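Local coordinates for protein 1-carboxybiuret hydrolase subunit AtzE (PDB 6C62) that hydrolyses 1-carboxybiuret to urea-1,3-dicarboxylate and ammonia, a step in the bacterial degradation of the herbicide atrazine, at residues 36-50 and 108-120. Residues are numbered along the deposited sequence; the frame is centred on the assembly and turned at random.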
loop_
_atom_site.group_PDB
_atom_site.type_symbol
_atom_site.label_atom_id
_atom_site.label_comp_id
_atom_site.label_asym_id
_atom_site.label_seq_id
_atom_site.Cartn_x
_atom_site.Cartn_y
_atom_site.Cartn_z
ATOM N N ASN A 36 24.573 11.435 28.139
ATOM C CA ASN A 36 23.488 12.171 27.500
ATOM C C ASN A 36 22.491 11.220 26.774
ATOM O O ASN A 36 22.135 11.436 25.645
ATOM C CB ASN A 36 24.040 13.236 26.539
ATOM C CG ASN A 36 22.981 14.213 26.076
ATOM O OD1 ASN A 36 22.240 14.718 26.883
ATOM N ND2 ASN A 36 22.955 14.538 24.769
ATOM N N ALA A 37 22.100 10.158 27.456
ATOM C CA ALA A 37 21.084 9.224 26.955
ATOM C C ALA A 37 19.681 9.711 27.249
ATOM O O ALA A 37 18.800 9.437 26.438
ATOM C CB ALA A 37 21.280 7.851 27.544
ATOM N N PHE A 38 19.439 10.435 28.336
ATOM C CA PHE A 38 18.090 10.861 28.701
ATOM C C PHE A 38 17.717 12.267 28.251
ATOM O O PHE A 38 18.503 13.181 28.395
ATOM C CB PHE A 38 17.873 10.797 30.216
ATOM C CG PHE A 38 17.578 9.423 30.729
ATOM C CD1 PHE A 38 18.589 8.497 30.867
ATOM C CD2 PHE A 38 16.282 9.072 31.067
ATOM C CE1 PHE A 38 18.337 7.213 31.352
ATOM C CE2 PHE A 38 15.996 7.813 31.546
ATOM C CZ PHE A 38 17.042 6.857 31.685
ATOM N N THR A 39 16.518 12.484 27.743
ATOM C CA THR A 39 16.007 13.810 27.488
ATOM C C THR A 39 14.952 14.205 28.473
ATOM O O THR A 39 14.558 15.401 28.481
ATOM C CB THR A 39 15.386 13.952 26.074
ATOM O OG1 THR A 39 14.403 12.918 25.811
ATOM C CG2 THR A 39 16.484 13.852 25.022
ATOM N N CYS A 40 14.408 13.249 29.230
ATOM C CA CYS A 40 13.439 13.576 30.232
ATOM C C CYS A 40 13.375 12.514 31.307
ATOM O O CYS A 40 13.506 11.340 31.000
ATOM C CB CYS A 40 12.154 13.879 29.524
ATOM S SG CYS A 40 10.901 12.705 29.667
ATOM N N ARG A 41 13.331 12.914 32.545
ATOM C CA ARG A 41 13.337 11.951 33.669
ATOM C C ARG A 41 11.972 12.027 34.360
ATOM O O ARG A 41 11.603 13.081 34.870
ATOM C CB ARG A 41 14.436 12.245 34.656
ATOM C CG ARG A 41 15.792 12.203 34.011
ATOM C CD ARG A 41 16.890 12.538 35.020
ATOM N NE ARG A 41 18.074 13.080 34.354
ATOM C CZ ARG A 41 19.221 13.435 34.961
ATOM N NH1 ARG A 41 19.380 13.333 36.287
ATOM N NH2 ARG A 41 20.215 13.931 34.213
ATOM N N THR A 42 11.214 10.927 34.337
ATOM C CA THR A 42 9.868 10.872 34.902
ATOM C C THR A 42 9.889 10.449 36.364
ATOM O O THR A 42 9.456 9.349 36.741
ATOM C CB THR A 42 8.942 9.967 34.059
ATOM O OG1 THR A 42 9.539 8.674 33.875
ATOM C CG2 THR A 42 8.756 10.621 32.685
ATOM N N VAL A 43 10.412 11.310 37.199
ATOM C CA VAL A 43 10.850 10.913 38.571
ATOM C C VAL A 43 9.669 10.613 39.460
ATOM O O VAL A 43 9.629 9.590 40.158
ATOM C CB VAL A 43 11.751 12.021 39.175
ATOM C CG1 VAL A 43 12.092 11.750 40.625
ATOM C CG2 VAL A 43 13.041 12.084 38.405
ATOM N N GLU A 44 8.710 11.508 39.457
ATOM C CA GLU A 44 7.507 11.361 40.232
ATOM C C GLU A 44 6.702 10.098 39.807
ATOM O O GLU A 44 6.239 9.334 40.650
ATOM C CB GLU A 44 6.631 12.627 40.083
ATOM C CG GLU A 44 5.443 12.660 41.030
ATOM C CD GLU A 44 4.518 13.890 40.894
ATOM O OE1 GLU A 44 4.987 14.928 40.398
ATOM O OE2 GLU A 44 3.326 13.804 41.279
ATOM N N ARG A 45 6.551 9.897 38.511
ATOM C CA ARG A 45 5.925 8.695 38.010
ATOM C C ARG A 45 6.675 7.423 38.408
ATOM O O ARG A 45 6.063 6.448 38.812
ATOM C CB ARG A 45 5.778 8.752 36.502
ATOM C CG ARG A 45 5.091 7.541 35.940
ATOM C CD ARG A 45 5.121 7.593 34.445
ATOM N NE ARG A 45 4.698 6.324 33.873
ATOM C CZ ARG A 45 3.992 6.178 32.785
ATOM N NH1 ARG A 45 3.604 7.218 32.058
ATOM N NH2 ARG A 45 3.686 4.942 32.425
ATOM N N ALA A 46 7.982 7.404 38.255
ATOM C CA ALA A 46 8.763 6.257 38.612
ATOM C C ALA A 46 8.572 5.884 40.070
ATOM O O ALA A 46 8.440 4.713 40.400
ATOM C CB ALA A 46 10.217 6.533 38.365
ATOM N N ARG A 47 8.632 6.887 40.940
ATOM C CA ARG A 47 8.526 6.621 42.354
ATOM C C ARG A 47 7.132 6.086 42.717
ATOM O O ARG A 47 7.056 5.185 43.552
ATOM C CB ARG A 47 8.862 7.855 43.205
ATOM C CG ARG A 47 10.329 8.161 43.151
ATOM C CD ARG A 47 10.695 9.542 43.687
ATOM N NE ARG A 47 12.127 9.646 43.928
ATOM C CZ ARG A 47 12.806 10.786 43.995
ATOM N NH1 ARG A 47 12.189 11.957 43.846
ATOM N NH2 ARG A 47 14.100 10.753 44.207
ATOM N N ALA A 48 6.084 6.627 42.096
ATOM C CA ALA A 48 4.715 6.153 42.379
ATOM C C ALA A 48 4.516 4.741 41.837
ATOM O O ALA A 48 3.847 3.933 42.505
ATOM C CB ALA A 48 3.669 7.061 41.792
ATOM N N GLU A 49 5.091 4.414 40.672
ATOM C CA GLU A 49 5.004 3.051 40.142
ATOM C C GLU A 49 5.696 2.015 41.021
ATOM O O GLU A 49 5.142 0.910 41.274
ATOM C CB GLU A 49 5.478 2.947 38.683
ATOM C CG GLU A 49 4.479 3.541 37.672
ATOM C CD GLU A 49 5.016 3.637 36.204
ATOM O OE1 GLU A 49 6.247 3.530 35.954
ATOM O OE2 GLU A 49 4.210 3.892 35.266
ATOM N N ALA A 50 6.895 2.371 41.478
ATOM C CA ALA A 50 7.684 1.501 42.353
ATOM C C ALA A 50 6.940 1.310 43.700
ATOM O O ALA A 50 6.786 0.145 44.198
ATOM C CB ALA A 50 9.079 2.085 42.557
ATOM N N LYS A 108 3.966 -1.247 31.703
ATOM C CA LYS A 108 3.384 -0.801 32.961
ATOM C C LYS A 108 2.485 -1.916 33.603
ATOM O O LYS A 108 2.654 -2.215 34.781
ATOM C CB LYS A 108 2.595 0.483 32.770
ATOM C CG LYS A 108 1.891 0.901 34.024
ATOM C CD LYS A 108 1.221 2.248 33.889
ATOM C CE LYS A 108 -0.147 2.260 34.577
ATOM N NZ LYS A 108 -0.362 3.158 35.784
ATOM N N ALA A 109 1.597 -2.520 32.809
ATOM C CA ALA A 109 0.727 -3.624 33.254
ATOM C C ALA A 109 1.543 -4.821 33.716
ATOM O O ALA A 109 1.077 -5.563 34.546
ATOM C CB ALA A 109 -0.271 -4.073 32.157
ATOM N N ALA A 110 2.720 -5.056 33.120
ATOM C CA ALA A 110 3.581 -6.111 33.571
ATOM C C ALA A 110 4.423 -5.742 34.822
ATOM O O ALA A 110 5.173 -6.559 35.290
ATOM C CB ALA A 110 4.501 -6.545 32.431
ATOM N N GLY A 111 4.281 -4.524 35.339
ATOM C CA GLY A 111 4.889 -4.109 36.614
ATOM C C GLY A 111 6.141 -3.292 36.422
ATOM O O GLY A 111 6.757 -2.963 37.382
ATOM N N ALA A 112 6.534 -3.002 35.171
ATOM C CA ALA A 112 7.745 -2.250 34.941
ATOM C C ALA A 112 7.557 -0.778 35.315
ATOM O O ALA A 112 6.459 -0.231 35.277
ATOM C CB ALA A 112 8.232 -2.440 33.528
ATOM N N VAL A 113 8.668 -0.148 35.646
ATOM C CA VAL A 113 8.733 1.210 36.189
ATOM C C VAL A 113 9.469 2.156 35.251
ATOM O O VAL A 113 10.704 2.005 34.994
ATOM C CB VAL A 113 9.466 1.176 37.558
ATOM C CG1 VAL A 113 9.687 2.573 38.105
ATOM C CG2 VAL A 113 8.650 0.344 38.552
ATOM N N LEU A 114 8.760 3.186 34.779
ATOM C CA LEU A 114 9.276 4.044 33.736
ATOM C C LEU A 114 10.104 5.189 34.297
ATOM O O LEU A 114 9.589 5.992 35.088
ATOM C CB LEU A 114 8.117 4.614 32.892
ATOM C CG LEU A 114 8.520 5.636 31.824
ATOM C CD1 LEU A 114 9.277 4.951 30.751
ATOM C CD2 LEU A 114 7.298 6.256 31.227
ATOM N N LEU A 115 11.346 5.295 33.837
ATOM C CA LEU A 115 12.264 6.316 34.288
ATOM C C LEU A 115 12.382 7.516 33.367
ATOM O O LEU A 115 12.819 8.620 33.833
ATOM C CB LEU A 115 13.646 5.722 34.516
ATOM C CG LEU A 115 13.892 5.268 35.946
ATOM C CD1 LEU A 115 12.821 4.431 36.598
ATOM C CD2 LEU A 115 15.132 4.434 35.862
ATOM N N GLY A 116 12.018 7.353 32.085
ATOM C CA GLY A 116 11.847 8.524 31.244
ATOM C C GLY A 116 12.114 8.299 29.769
ATOM O O GLY A 116 11.976 7.161 29.271
ATOM N N GLY A 117 12.426 9.405 29.095
ATOM C CA GLY A 117 12.534 9.453 27.623
ATOM C C GLY A 117 13.997 9.605 27.214
ATOM O O GLY A 117 14.770 10.290 27.899
ATOM N N LEU A 118 14.358 8.976 26.107
ATOM C CA LEU A 118 15.736 8.854 25.643
ATOM C C LEU A 118 16.021 9.546 24.317
ATOM O O LEU A 118 15.193 9.569 23.394
ATOM C CB LEU A 118 16.116 7.363 25.513
ATOM C CG LEU A 118 15.909 6.551 26.768
ATOM C CD1 LEU A 118 16.137 5.101 26.441
ATOM C CD2 LEU A 118 16.837 6.984 27.895
ATOM N N ASN A 119 17.257 10.033 24.208
ATOM C CA ASN A 119 17.732 10.793 23.039
ATOM C C ASN A 119 17.731 9.912 21.767
ATOM O O ASN A 119 17.897 8.680 21.844
ATOM C CB ASN A 119 19.146 11.331 23.318
ATOM C CG ASN A 119 19.580 12.466 22.400
ATOM O OD1 ASN A 119 18.764 13.231 21.872
ATOM N ND2 ASN A 119 20.938 12.587 22.215
ATOM N N MET A 120 17.552 10.566 20.614
ATOM C CA MET A 120 17.476 9.929 19.329
ATOM C C MET A 120 17.864 10.901 18.235
ATOM O O MET A 120 17.826 12.105 18.425
ATOM C CB MET A 120 16.077 9.358 19.087
ATOM C CG MET A 120 14.941 10.402 19.198
ATOM S SD MET A 120 13.321 9.816 18.649
ATOM C CE MET A 120 13.407 9.829 16.865
#
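Strand 38-41 pairs antiparallel with 113-118 at the outer edge of the large mixed sheet of the amidase fold, and a classic beta bulge sets T39 and C40 together against G117. Both amides reach G117 O from the same face of its plane, T39 N at 2.8 Å and C40 N at 3.3 Å, so one carbonyl serves two donors. The case illustrates how side chains, here T42 and E49, can take over the outer side of strand 113-118 where its edge partner 38-41 gives way to a helix. Past R41, T42 OG1 donates to L114 O from above the carbonyl plane, and residues 43-50 of helix 43-58 then run nearly antiparallel to the strand. From that helix E49, its chain extended beyond CG (chi2 172°), brings OE1 to L114 N at 2.8 Å, almost straight, while R45 NE makes a salt bridge to E49 OE2 at 2.8 Å, from above the carboxylate plane. An alanine in place of E49 would probably leave the L114 amide without this acceptor and R45 without this carboxylate, though R45 NH1 also bridges to D100. L114 CD2 lies over the R45 guanidinium. At the opposite end, near K74, probably of the catalytic charge relay, L118 CD2 sits 3.5 Å from the F38 ring centroid, only 2° off the normal.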